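PDB 5ZRN: long-chain-fatty-acid--CoA ligase FadD13 from Mycobacterium tuberculosis CDC1551, which belongs to the AMP-binding enzymes of the ANL clan and holds 5'-O-{[(1R)-1-hydroxydodecyl]sulfamoyl}adenosine (JSA) in its pocket. Local coordinates for residues L303-G308 / I357-Y362; V351-D356 / F378-I383; A185-S190 / M330-A335. All blocks are in the same frame, centred on the assembly; numbering follows the deposited sequence.

The three contacts each touch the JSA pocket. Contacts 1 and 2 have centres about 10 Å apart; contact 3 lies about 13 Å from each. Along the chain, contact 1 alternates with both others, whereas contact 3 closes before contact 2 opens. Contacts 2 and 3 share the five-stranded antiparallel sheet, where strands 350-355 and 332-337 are neighbours. Contact 1 continues from that sheet: segment 357-362 follows strand 350-355, and L358 and E305 pack on F378 of contact 2. Contact 3 joins the sheet to helix 178-191. Each contact also supplies pocket residues: L303, T304 and G308 from contact 1, D382 from contact 2 and W188 from contact 3.

Contact 1: residues L303-G308 / I357-Y362; sequences LTESCG and ILLKEY. With JSA (5'-O-{[(1R)-1-hydroxydodecyl]sulfamoyl}adenosine), chain C.
The Y362 ring meets E305 at its edge and L359 on one face. OE1 of E305 lies at the edge, in the ring plane, beside the hydroxyl, and CD2 of L359 sits over that face, offset toward the rim. The carboxylate and ring planes are 85° apart. Y362 OH donates to E305 OE1 at 2.7 Å, and OE1 accepts through its anti lone pair, away from OE2. The ring also makes a cation-pi contact with K172. The bend of E305 at chi2 (83°) turns the carboxylate so that OE1 reaches the hydroxyl; E305 CG lies 3.4 Å from Y362 OH.

L303, T304 and E305 fit the end of the fifth core motif of ANL enzymes. Segment 303-308 lies in the loop between strands 296-302 and 310-313. The backbone of this loop is pinned to the second segment. L359 N donates to E305 O at 2.9 Å, although the angle at the hydrogen is only 132°. The same oxygen has a CA-H...O contact with L358 CA. L359 CG lies against E305 CB, so E305 is held by both its backbone and its side chain.

Further along the loop, I357 CD1 packs at 3.8 Å on S306 CB. On the pocket side, T304 OG1 lies 3.0 Å from O1P of JSA, and L303 CG faces the ribose O3'. The loop is also braced from within. S306 OG is bonded to G309 O, and L303 N donates to S306 OG over 3.0 Å in a nearly straight bond.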
loop_
_atom_site.group_PDB
_atom_site.type_symbol
_atom_site.label_atom_id
_atom_site.label_comp_id
_atom_site.label_asym_id
_atom_site.label_seq_id
_atom_site.Cartn_x
_atom_site.Cartn_y
_atom_site.Cartn_z
ATOM N N LEU A 303 -3.021 3.082 -9.721
ATOM C CA LEU A 303 -1.858 2.367 -10.215
ATOM C C LEU A 303 -0.776 2.477 -9.169
ATOM O O LEU A 303 -0.905 3.239 -8.210
ATOM C CB LEU A 303 -1.340 2.989 -11.505
ATOM C CG LEU A 303 -2.211 3.010 -12.756
ATOM C CD1 LEU A 303 -3.407 3.949 -12.574
ATOM C CD2 LEU A 303 -1.345 3.472 -13.921
ATOM N N THR A 304 0.297 1.721 -9.360
ATOM C CA THR A 304 1.424 1.755 -8.444
ATOM C C THR A 304 2.036 3.146 -8.563
ATOM O O THR A 304 2.423 3.761 -7.577
ATOM C CB THR A 304 2.461 0.702 -8.839
ATOM O OG1 THR A 304 1.873 -0.596 -8.715
ATOM C CG2 THR A 304 3.680 0.783 -7.943
ATOM N N GLU A 305 2.089 3.634 -9.793
ATOM C CA GLU A 305 2.628 4.946 -10.096
ATOM C C GLU A 305 1.885 6.091 -9.404
ATOM O O GLU A 305 2.455 7.164 -9.205
ATOM C CB GLU A 305 2.603 5.166 -11.603
ATOM C CG GLU A 305 3.607 4.331 -12.404
ATOM C CD GLU A 305 3.138 2.916 -12.724
ATOM O OE1 GLU A 305 3.670 2.347 -13.705
ATOM O OE2 GLU A 305 2.265 2.372 -12.011
ATOM N N SER A 306 0.617 5.876 -9.050
ATOM C CA SER A 306 -0.166 6.911 -8.379
ATOM C C SER A 306 -0.269 6.625 -6.887
ATOM O O SER A 306 -1.108 7.190 -6.188
ATOM C CB SER A 306 -1.569 7.024 -8.990
ATOM O OG SER A 306 -2.311 5.838 -8.792
ATOM N N CYS A 307 0.593 5.732 -6.417
ATOM C CA CYS A 307 0.662 5.367 -5.010
ATOM C C CYS A 307 -0.668 4.852 -4.444
ATOM O O CYS A 307 -0.965 5.039 -3.252
ATOM C CB CYS A 307 1.138 6.575 -4.200
ATOM S SG CYS A 307 1.951 6.152 -2.667
ATOM N N GLY A 308 -1.453 4.188 -5.286
ATOM C CA GLY A 308 -2.732 3.673 -4.832
ATOM C C GLY A 308 -3.868 4.694 -4.881
ATOM O O GLY A 308 -4.992 4.380 -4.508
ATOM N N ILE A 357 0.449 12.758 -5.715
ATOM C CA ILE A 357 0.545 11.353 -5.331
ATOM C C ILE A 357 1.436 10.591 -6.328
ATOM O O ILE A 357 1.861 9.471 -6.057
ATOM C CB ILE A 357 -0.856 10.673 -5.305
ATOM C CG1 ILE A 357 -1.419 10.579 -6.721
ATOM C CG2 ILE A 357 -1.809 11.459 -4.422
ATOM C CD1 ILE A 357 -2.764 9.872 -6.814
ATOM N N LEU A 358 1.724 11.210 -7.471
ATOM C CA LEU A 358 2.527 10.578 -8.517
ATOM C C LEU A 358 3.973 10.265 -8.162
ATOM O O LEU A 358 4.583 10.934 -7.329
ATOM C CB LEU A 358 2.502 11.431 -9.794
ATOM C CG LEU A 358 1.135 11.516 -10.491
ATOM C CD1 LEU A 358 1.203 12.486 -11.679
ATOM C CD2 LEU A 358 0.711 10.117 -10.947
ATOM N N LEU A 359 4.516 9.237 -8.810
ATOM C CA LEU A 359 5.899 8.841 -8.581
ATOM C C LEU A 359 6.871 9.929 -9.006
ATOM O O LEU A 359 6.550 10.784 -9.824
ATOM C CB LEU A 359 6.245 7.559 -9.349
ATOM C CG LEU A 359 5.834 7.342 -10.814
ATOM C CD1 LEU A 359 5.616 8.640 -11.539
ATOM C CD2 LEU A 359 6.899 6.501 -11.501
ATOM N N LYS A 360 8.065 9.884 -8.433
ATOM C CA LYS A 360 9.112 10.825 -8.766
ATOM C C LYS A 360 9.734 10.385 -10.083
ATOM O O LYS A 360 10.034 11.203 -10.941
ATOM C CB LYS A 360 10.204 10.820 -7.694
ATOM C CG LYS A 360 11.431 11.620 -8.123
ATOM C CD LYS A 360 12.675 11.290 -7.318
ATOM C CE LYS A 360 12.675 11.975 -5.979
ATOM N NZ LYS A 360 13.957 11.716 -5.263
ATOM N N GLU A 361 9.914 9.077 -10.233
ATOM C CA GLU A 361 10.547 8.511 -11.418
ATOM C C GLU A 361 10.478 6.987 -11.376
ATOM O O GLU A 361 10.039 6.389 -10.389
ATOM C CB GLU A 361 12.029 8.914 -11.434
ATOM C CG GLU A 361 12.758 8.459 -10.162
ATOM C CD GLU A 361 14.193 8.971 -10.025
ATOM O OE1 GLU A 361 14.438 10.179 -10.265
ATOM O OE2 GLU A 361 15.073 8.162 -9.645
ATOM N N TYR A 362 10.915 6.364 -12.463
ATOM C CA TYR A 362 10.995 4.913 -12.523
ATOM C C TYR A 362 12.456 4.661 -12.160
ATOM O O TYR A 362 13.350 5.229 -12.783
ATOM C CB TYR A 362 10.718 4.410 -13.940
ATOM C CG TYR A 362 9.249 4.304 -14.295
ATOM C CD1 TYR A 362 8.399 3.469 -13.570
ATOM C CD2 TYR A 362 8.717 5.004 -15.383
ATOM C CE1 TYR A 362 7.065 3.326 -13.914
ATOM C CE2 TYR A 362 7.381 4.867 -15.739
ATOM C CZ TYR A 362 6.563 4.024 -14.998
ATOM O OH TYR A 362 5.238 3.869 -15.336
HETATM C C4 JSA C . -8.411 -1.101 -12.934
HETATM C C5 JSA C . -9.020 -0.633 -11.778
HETATM C C6 JSA C . -10.400 -0.480 -11.776
HETATM N N9 JSA C . -7.108 -1.180 -12.686
HETATM C C2 JSA C . -10.474 -1.223 -13.969
HETATM C C12 JSA C . -8.799 7.386 -2.374
HETATM C C11 JSA C . -8.928 5.863 -2.303
HETATM C C10 JSA C . -8.438 5.216 -3.599
HETATM C "C9'" JSA C . -8.557 3.692 -3.546
HETATM C "C8'" JSA C . -7.978 3.069 -4.817
HETATM C "C7'" JSA C . -7.995 1.540 -4.771
HETATM C "C6'" JSA C . -7.272 0.973 -5.994
HETATM C "C5'" JSA C . -7.244 -0.557 -5.991
HETATM C "C4'" JSA C . -6.455 -1.074 -7.195
HETATM C "C3'" JSA C . -4.993 -0.631 -7.112
HETATM C "C2'" JSA C . -4.248 -0.883 -8.424
HETATM C "C1'" JSA C . -2.801 -0.404 -8.298
HETATM O O1 JSA C . -2.087 -1.301 -7.444
HETATM N N8 JSA C . -2.146 -0.347 -9.613
HETATM S S1 JSA C . -1.814 -1.829 -10.205
HETATM O O2P JSA C . -2.431 -2.873 -9.323
HETATM O O1P JSA C . -0.328 -2.021 -10.251
HETATM O "O5'" JSA C . -2.354 -1.935 -11.525
HETATM C C5A JSA C . -2.895 -0.772 -12.157
HETATM C C4A JSA C . -3.848 -1.148 -13.293
HETATM O "O4'" JSA C . -4.913 -1.996 -12.831
HETATM C C3A JSA C . -4.560 0.085 -13.848
HETATM O "O3'" JSA C . -3.688 0.752 -14.766
HETATM C C2A JSA C . -5.658 -0.631 -14.629
HETATM O "O2'" JSA C . -5.100 -1.251 -15.790
HETATM C C1A JSA C . -6.082 -1.700 -13.618
HETATM C C8 JSA C . -6.901 -0.773 -11.435
HETATM N N7 JSA C . -8.062 -0.440 -10.876
HETATM N N3 JSA C . -9.163 -1.384 -14.007
HETATM N N1 JSA C . -11.089 -0.785 -12.885
HETATM N N6 JSA C . -11.035 -0.048 -10.690
#

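Contact 2: residues V351-D356 / F378-I383; sequences VVIKSD and FRTGDI. With JSA (5'-O-{[(1R)-1-hydroxydodecyl]sulfamoyl}adenosine), chain C.
T380 grips V351 twice through one carbonyl. V351 O accepts from T380 N at 3.1 Å and from T380 OG1 at 2.7 Å. The amide arrives nearly along the C=O direction, while the hydroxyl is tilted 32° from the carbonyl plane. With chi1 at 68°, OG1 stands between the backbone N and the carbonyl carbon of T380. From there it also accepts from D382 N at 3.0 Å, which makes an ST turn. The T380 methyl CG2 meets I353 CD1 at 3.7 Å, the two side chains crossing at about a right angle.

Strands 350-355 and 377-380 run antiparallel here. I353 and F378 form a hydrogen-bonded pair: F378 N donates to I353 O at 2.8 Å, and I353 N donates back to F378 O. V352 and R379 are the adjoining non-hydrogen-bonded pair, with V352 CG1 against R379 CG. R379 NE makes a salt bridge with E350.

At G381 the chain turns a corner into another sheet. V351 N still reaches across it, donating to D382 O at 2.7 Å, so V351 ties both arms of the turn together. The sequence F-R-T-G-D fits the seventh core motif of ANL enzymes. F378 packs on E305 and L358 of contact 1, and T380 on L303.

D382 binds the ribose of JSA. Its OD1 accepts from JSA O2' at 3.1 Å, and its OD2 accepts from O3' over a modelled length too short to be relied on. OD1 also has a salt bridge with R397, and OD2 a hydrogen bond with Y301. Two acceptor oxygens facing two ribose hydroxyls are consistent with D382 reading the ribose diol, and the positive charge of R397 probably steadies the carboxylate.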
loop_
_atom_site.group_PDB
_atom_site.type_symbol
_atom_site.label_atom_id
_atom_site.label_comp_id
_atom_site.label_asym_id
_atom_site.label_seq_id
_atom_site.Cartn_x
_atom_site.Cartn_y
_atom_site.Cartn_z
ATOM N N VAL A 351 -6.203 7.721 -20.244
ATOM C CA VAL A 351 -6.374 8.287 -18.916
ATOM C C VAL A 351 -5.029 8.845 -18.440
ATOM O O VAL A 351 -4.021 8.142 -18.455
ATOM C CB VAL A 351 -6.854 7.202 -17.919
ATOM C CG1 VAL A 351 -6.917 7.760 -16.513
ATOM C CG2 VAL A 351 -8.220 6.688 -18.335
ATOM N N VAL A 352 -5.019 10.121 -18.063
ATOM C CA VAL A 352 -3.820 10.769 -17.547
ATOM C C VAL A 352 -4.134 11.265 -16.144
ATOM O O VAL A 352 -5.291 11.523 -15.810
ATOM C CB VAL A 352 -3.363 11.985 -18.398
ATOM C CG1 VAL A 352 -2.711 11.505 -19.684
ATOM C CG2 VAL A 352 -4.540 12.904 -18.690
ATOM N N ILE A 353 -3.095 11.400 -15.325
ATOM C CA ILE A 353 -3.251 11.846 -13.953
ATOM C C ILE A 353 -2.266 12.962 -13.604
ATOM O O ILE A 353 -1.107 12.931 -14.018
ATOM C CB ILE A 353 -3.019 10.673 -12.987
ATOM C CG1 ILE A 353 -4.073 9.597 -13.223
ATOM C CG2 ILE A 353 -3.024 11.169 -11.548
ATOM C CD1 ILE A 353 -3.806 8.311 -12.495
ATOM N N LYS A 354 -2.736 13.948 -12.849
ATOM C CA LYS A 354 -1.882 15.045 -12.410
ATOM C C LYS A 354 -2.192 15.247 -10.939
ATOM O O LYS A 354 -3.268 15.734 -10.585
ATOM C CB LYS A 354 -2.185 16.316 -13.194
ATOM C CG LYS A 354 -1.196 17.426 -12.940
ATOM C CD LYS A 354 -1.558 18.676 -13.724
ATOM C CE LYS A 354 -0.708 19.851 -13.289
ATOM N NZ LYS A 354 -1.263 21.141 -13.785
ATOM N N SER A 355 -1.251 14.853 -10.086
ATOM C CA SER A 355 -1.422 14.949 -8.641
ATOM C C SER A 355 -0.068 14.799 -7.956
ATOM O O SER A 355 0.897 14.366 -8.580
ATOM C CB SER A 355 -2.375 13.838 -8.173
ATOM O OG SER A 355 -2.364 13.669 -6.762
ATOM N N ASP A 356 0.009 15.156 -6.678
ATOM C CA ASP A 356 1.259 15.027 -5.944
ATOM C C ASP A 356 1.450 13.594 -5.476
ATOM O O ASP A 356 2.486 13.244 -4.907
ATOM C CB ASP A 356 1.298 15.976 -4.743
ATOM C CG ASP A 356 1.412 17.438 -5.153
ATOM O OD1 ASP A 356 1.816 17.706 -6.304
ATOM O OD2 ASP A 356 1.110 18.317 -4.317
ATOM N N PHE A 378 0.780 12.422 -15.975
ATOM C CA PHE A 378 1.253 11.048 -16.060
ATOM C C PHE A 378 0.324 10.199 -16.912
ATOM O O PHE A 378 -0.867 10.092 -16.628
ATOM C CB PHE A 378 1.331 10.419 -14.675
ATOM C CG PHE A 378 1.588 8.940 -14.705
ATOM C CD1 PHE A 378 2.880 8.448 -14.830
ATOM C CD2 PHE A 378 0.531 8.040 -14.617
ATOM C CE1 PHE A 378 3.114 7.081 -14.863
ATOM C CE2 PHE A 378 0.752 6.675 -14.649
ATOM C CZ PHE A 378 2.046 6.196 -14.771
ATOM N N ARG A 379 0.882 9.578 -17.942
ATOM C CA ARG A 379 0.113 8.729 -18.841
ATOM C C ARG A 379 0.024 7.319 -18.260
ATOM O O ARG A 379 1.026 6.617 -18.147
ATOM C CB ARG A 379 0.786 8.723 -20.208
ATOM C CG ARG A 379 0.927 10.125 -20.779
ATOM C CD ARG A 379 1.751 10.152 -22.041
ATOM N NE ARG A 379 1.273 9.191 -23.025
ATOM C CZ ARG A 379 1.779 9.059 -24.246
ATOM N NH1 ARG A 379 2.782 9.835 -24.635
ATOM N NH2 ARG A 379 1.287 8.144 -25.075
ATOM N N THR A 380 -1.186 6.914 -17.889
ATOM C CA THR A 380 -1.415 5.605 -17.283
ATOM C C THR A 380 -1.306 4.430 -18.242
ATOM O O THR A 380 -1.083 3.296 -17.816
ATOM C CB THR A 380 -2.805 5.524 -16.660
ATOM O OG1 THR A 380 -3.784 5.543 -17.704
ATOM C CG2 THR A 380 -3.038 6.695 -15.723
ATOM N N GLY A 381 -1.476 4.703 -19.533
ATOM C CA GLY A 381 -1.427 3.641 -20.513
ATOM C C GLY A 381 -2.786 2.970 -20.616
ATOM O O GLY A 381 -2.936 1.965 -21.315
ATOM N N ASP A 382 -3.777 3.520 -19.913
ATOM C CA ASP A 382 -5.139 2.982 -19.937
ATOM C C ASP A 382 -6.072 3.849 -20.770
ATOM O O ASP A 382 -6.088 5.073 -20.641
ATOM C CB ASP A 382 -5.714 2.862 -18.524
ATOM C CG ASP A 382 -5.060 1.762 -17.720
ATOM O OD1 ASP A 382 -4.875 0.654 -18.267
ATOM O OD2 ASP A 382 -4.742 2.001 -16.538
ATOM N N ILE A 383 -6.847 3.202 -21.631
ATOM C CA ILE A 383 -7.798 3.898 -22.484
ATOM C C ILE A 383 -9.119 4.023 -21.753
ATOM O O ILE A 383 -9.553 3.090 -21.077
ATOM C CB ILE A 383 -8.040 3.134 -23.785
ATOM C CG1 ILE A 383 -6.741 3.057 -24.584
ATOM C CG2 ILE A 383 -9.111 3.822 -24.596
ATOM C CD1 ILE A 383 -6.168 4.414 -24.940
HETATM C C4 JSA C . -8.411 -1.101 -12.934
HETATM C C5 JSA C . -9.020 -0.633 -11.778
HETATM C C6 JSA C . -10.400 -0.480 -11.776
HETATM N N9 JSA C . -7.108 -1.180 -12.686
HETATM C C2 JSA C . -10.474 -1.223 -13.969
HETATM C C12 JSA C . -8.799 7.386 -2.374
HETATM C C11 JSA C . -8.928 5.863 -2.303
HETATM C C10 JSA C . -8.438 5.216 -3.599
HETATM C "C9'" JSA C . -8.557 3.692 -3.546
HETATM C "C8'" JSA C . -7.978 3.069 -4.817
HETATM C "C7'" JSA C . -7.995 1.540 -4.771
HETATM C "C6'" JSA C . -7.272 0.973 -5.994
HETATM C "C5'" JSA C . -7.244 -0.557 -5.991
HETATM C "C4'" JSA C . -6.455 -1.074 -7.195
HETATM C "C3'" JSA C . -4.993 -0.631 -7.112
HETATM C "C2'" JSA C . -4.248 -0.883 -8.424
HETATM C "C1'" JSA C . -2.801 -0.404 -8.298
HETATM O O1 JSA C . -2.087 -1.301 -7.444
HETATM N N8 JSA C . -2.146 -0.347 -9.613
HETATM S S1 JSA C . -1.814 -1.829 -10.205
HETATM O O2P JSA C . -2.431 -2.873 -9.323
HETATM O O1P JSA C . -0.328 -2.021 -10.251
HETATM O "O5'" JSA C . -2.354 -1.935 -11.525
HETATM C C5A JSA C . -2.895 -0.772 -12.157
HETATM C C4A JSA C . -3.848 -1.148 -13.293
HETATM O "O4'" JSA C . -4.913 -1.996 -12.831
HETATM C C3A JSA C . -4.560 0.085 -13.848
HETATM O "O3'" JSA C . -3.688 0.752 -14.766
HETATM C C2A JSA C . -5.658 -0.631 -14.629
HETATM O "O2'" JSA C . -5.100 -1.251 -15.790
HETATM C C1A JSA C . -6.082 -1.700 -13.618
HETATM C C8 JSA C . -6.901 -0.773 -11.435
HETATM N N7 JSA C . -8.062 -0.440 -10.876
HETATM N N3 JSA C . -9.163 -1.384 -14.007
HETATM N N1 JSA C . -11.089 -0.785 -12.885
HETATM N N6 JSA C . -11.035 -0.048 -10.690
#

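Contact 3: residues A185-S190 / M330-A335; sequences ASSWAS and MFTDVA. With JSA (5'-O-{[(1R)-1-hydroxydodecyl]sulfamoyl}adenosine), chain C.
S187 and M330 make the tight part of the contact. With chi1 at 174°, the S187 hydroxyl is turned to the far side of CB from its own amide N, and OG donates to M330 O at 2.7 Å. S187 is buried. T332 CG2 closes in on the same hydroxyl at 3.9 Å.

The outer part is looser and faces solvent. F331 lays its ring edge along the helix: CE1 lies 3.7 Å from S186 O, and S187 N is also near the ring plane. One ring face carries M330 CB, 4.1 Å above its centre. S190 OG approaches F331 CE1 obliquely. That hydroxyl is already bonded to S186 O at 3.0 Å, so S186 O takes two donors, S190 N and S190 OG, from opposite faces of its plane.

The contact joins helix 178-191 to the loop that enters strand 332-337 of the antiparallel sheet. F331 O is bonded to S355 OG on the neighbouring strand 350-355.

M330 touches S190 only through its CB and CG, and its chain end bends away. W188 starts away from segment 330-335, and its indole face lies against the JSA alkyl chain, with C11 3.3 Å above the ring plane and offset toward the rim.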
loop_
_atom_site.group_PDB
_atom_site.type_symbol
_atom_site.label_atom_id
_atom_site.label_comp_id
_atom_site.label_asym_id
_atom_site.label_seq_id
_atom_site.Cartn_x
_atom_site.Cartn_y
_atom_site.Cartn_z
ATOM N N ALA A 185 -1.892 9.146 1.048
ATOM C CA ALA A 185 -2.571 8.770 2.280
ATOM C C ALA A 185 -3.486 9.914 2.711
ATOM O O ALA A 185 -4.534 9.697 3.334
ATOM C CB ALA A 185 -1.544 8.465 3.383
ATOM N N SER A 186 -3.069 11.129 2.370
ATOM C CA SER A 186 -3.822 12.328 2.702
ATOM C C SER A 186 -5.080 12.360 1.827
ATOM O O SER A 186 -6.180 12.684 2.292
ATOM C CB SER A 186 -2.954 13.561 2.451
ATOM O OG SER A 186 -3.406 14.654 3.223
ATOM N N SER A 187 -4.904 12.009 0.559
ATOM C CA SER A 187 -6.012 11.963 -0.379
ATOM C C SER A 187 -7.085 10.973 0.091
ATOM O O SER A 187 -8.275 11.280 0.084
ATOM C CB SER A 187 -5.511 11.544 -1.755
ATOM O OG SER A 187 -6.608 11.370 -2.619
ATOM N N TRP A 188 -6.643 9.786 0.497
ATOM C CA TRP A 188 -7.525 8.730 0.985
ATOM C C TRP A 188 -8.270 9.149 2.251
ATOM O O TRP A 188 -9.488 9.005 2.344
ATOM C CB TRP A 188 -6.711 7.469 1.293
ATOM C CG TRP A 188 -6.326 6.634 0.102
ATOM C CD1 TRP A 188 -5.799 7.071 -1.079
ATOM C CD2 TRP A 188 -6.399 5.209 0.005
ATOM N NE1 TRP A 188 -5.540 6.006 -1.907
ATOM C CE2 TRP A 188 -5.899 4.850 -1.267
ATOM C CE3 TRP A 188 -6.837 4.195 0.871
ATOM C CZ2 TRP A 188 -5.824 3.518 -1.697
ATOM C CZ3 TRP A 188 -6.761 2.869 0.443
ATOM C CH2 TRP A 188 -6.257 2.546 -0.831
ATOM N N ALA A 189 -7.526 9.656 3.230
ATOM C CA ALA A 189 -8.104 10.083 4.501
ATOM C C ALA A 189 -9.075 11.244 4.316
ATOM O O ALA A 189 -9.965 11.454 5.139
ATOM C CB ALA A 189 -6.990 10.479 5.482
ATOM N N SER A 190 -8.902 12.006 3.243
ATOM C CA SER A 190 -9.787 13.129 2.989
ATOM C C SER A 190 -10.939 12.740 2.074
ATOM O O SER A 190 -11.928 13.459 1.982
ATOM C CB SER A 190 -9.017 14.292 2.358
ATOM O OG SER A 190 -8.038 14.807 3.244
ATOM N N MET A 330 -9.811 13.613 -3.755
ATOM C CA MET A 330 -9.187 14.841 -3.276
ATOM C C MET A 330 -7.697 14.892 -3.648
ATOM O O MET A 330 -7.016 13.861 -3.677
ATOM C CB MET A 330 -9.331 14.958 -1.753
ATOM C CG MET A 330 -10.752 15.181 -1.255
ATOM S SD MET A 330 -11.578 16.585 -2.072
ATOM C CE MET A 330 -10.599 18.023 -1.475
ATOM N N PHE A 331 -7.204 16.088 -3.963
ATOM C CA PHE A 331 -5.786 16.273 -4.274
ATOM C C PHE A 331 -5.319 15.630 -5.570
ATOM O O PHE A 331 -4.122 15.467 -5.793
ATOM C CB PHE A 331 -4.948 15.722 -3.122
ATOM C CG PHE A 331 -5.355 16.242 -1.783
ATOM C CD1 PHE A 331 -5.280 15.430 -0.659
ATOM C CD2 PHE A 331 -5.826 17.545 -1.643
ATOM C CE1 PHE A 331 -5.671 15.906 0.590
ATOM C CE2 PHE A 331 -6.223 18.034 -0.395
ATOM C CZ PHE A 331 -6.145 17.211 0.724
ATOM N N THR A 332 -6.247 15.269 -6.437
ATOM C CA THR A 332 -5.836 14.643 -7.676
ATOM C C THR A 332 -6.769 14.941 -8.846
ATOM O O THR A 332 -7.994 14.974 -8.706
ATOM C CB THR A 332 -5.645 13.104 -7.462
ATOM O OG1 THR A 332 -6.001 12.389 -8.649
ATOM C CG2 THR A 332 -6.470 12.618 -6.301
ATOM N N ASP A 333 -6.158 15.195 -9.998
ATOM C CA ASP A 333 -6.885 15.505 -11.215
ATOM C C ASP A 333 -6.707 14.381 -12.223
ATOM O O ASP A 333 -5.613 13.824 -12.365
ATOM C CB ASP A 333 -6.368 16.818 -11.809
ATOM C CG ASP A 333 -6.792 18.025 -11.007
ATOM O OD1 ASP A 333 -6.156 19.086 -11.157
ATOM O OD2 ASP A 333 -7.767 17.923 -10.233
ATOM N N VAL A 334 -7.788 14.058 -12.921
ATOM C CA VAL A 334 -7.773 13.001 -13.922
ATOM C C VAL A 334 -8.434 13.495 -15.210
ATOM O O VAL A 334 -9.446 14.188 -15.166
ATOM C CB VAL A 334 -8.529 11.753 -13.401
ATOM C CG1 VAL A 334 -8.511 10.659 -14.445
ATOM C CG2 VAL A 334 -7.894 11.264 -12.118
ATOM N N ALA A 335 -7.860 13.138 -16.355
ATOM C CA ALA A 335 -8.410 13.550 -17.643
ATOM C C ALA A 335 -8.057 12.519 -18.713
ATOM O O ALA A 335 -7.676 11.393 -18.383
ATOM C CB ALA A 335 -7.860 14.918 -18.021
HETATM C C4 JSA C . -8.411 -1.101 -12.934
HETATM C C5 JSA C . -9.020 -0.633 -11.778
HETATM C C6 JSA C . -10.400 -0.480 -11.776
HETATM N N9 JSA C . -7.108 -1.180 -12.686
HETATM C C2 JSA C . -10.474 -1.223 -13.969
HETATM C C12 JSA C . -8.799 7.386 -2.374
HETATM C C11 JSA C . -8.928 5.863 -2.303
HETATM C C10 JSA C . -8.438 5.216 -3.599
HETATM C "C9'" JSA C . -8.557 3.692 -3.546
HETATM C "C8'" JSA C . -7.978 3.069 -4.817
HETATM C "C7'" JSA C . -7.995 1.540 -4.771
HETATM C "C6'" JSA C . -7.272 0.973 -5.994
HETATM C "C5'" JSA C . -7.244 -0.557 -5.991
HETATM C "C4'" JSA C . -6.455 -1.074 -7.195
HETATM C "C3'" JSA C . -4.993 -0.631 -7.112
HETATM C "C2'" JSA C . -4.248 -0.883 -8.424
HETATM C "C1'" JSA C . -2.801 -0.404 -8.298
HETATM O O1 JSA C . -2.087 -1.301 -7.444
HETATM N N8 JSA C . -2.146 -0.347 -9.613
HETATM S S1 JSA C . -1.814 -1.829 -10.205
HETATM O O2P JSA C . -2.431 -2.873 -9.323
HETATM O O1P JSA C . -0.328 -2.021 -10.251
HETATM O "O5'" JSA C . -2.354 -1.935 -11.525
HETATM C C5A JSA C . -2.895 -0.772 -12.157
HETATM C C4A JSA C . -3.848 -1.148 -13.293
HETATM O "O4'" JSA C . -4.913 -1.996 -12.831
HETATM C C3A JSA C . -4.560 0.085 -13.848
HETATM O "O3'" JSA C . -3.688 0.752 -14.766
HETATM C C2A JSA C . -5.658 -0.631 -14.629
HETATM O "O2'" JSA C . -5.100 -1.251 -15.790
HETATM C C1A JSA C . -6.082 -1.700 -13.618
HETATM C C8 JSA C . -6.901 -0.773 -11.435
HETATM N N7 JSA C . -8.062 -0.440 -10.876
HETATM N N3 JSA C . -9.163 -1.384 -14.007
HETATM N N1 JSA C . -11.089 -0.785 -12.885
HETATM N N6 JSA C . -11.035 -0.048 -10.690
#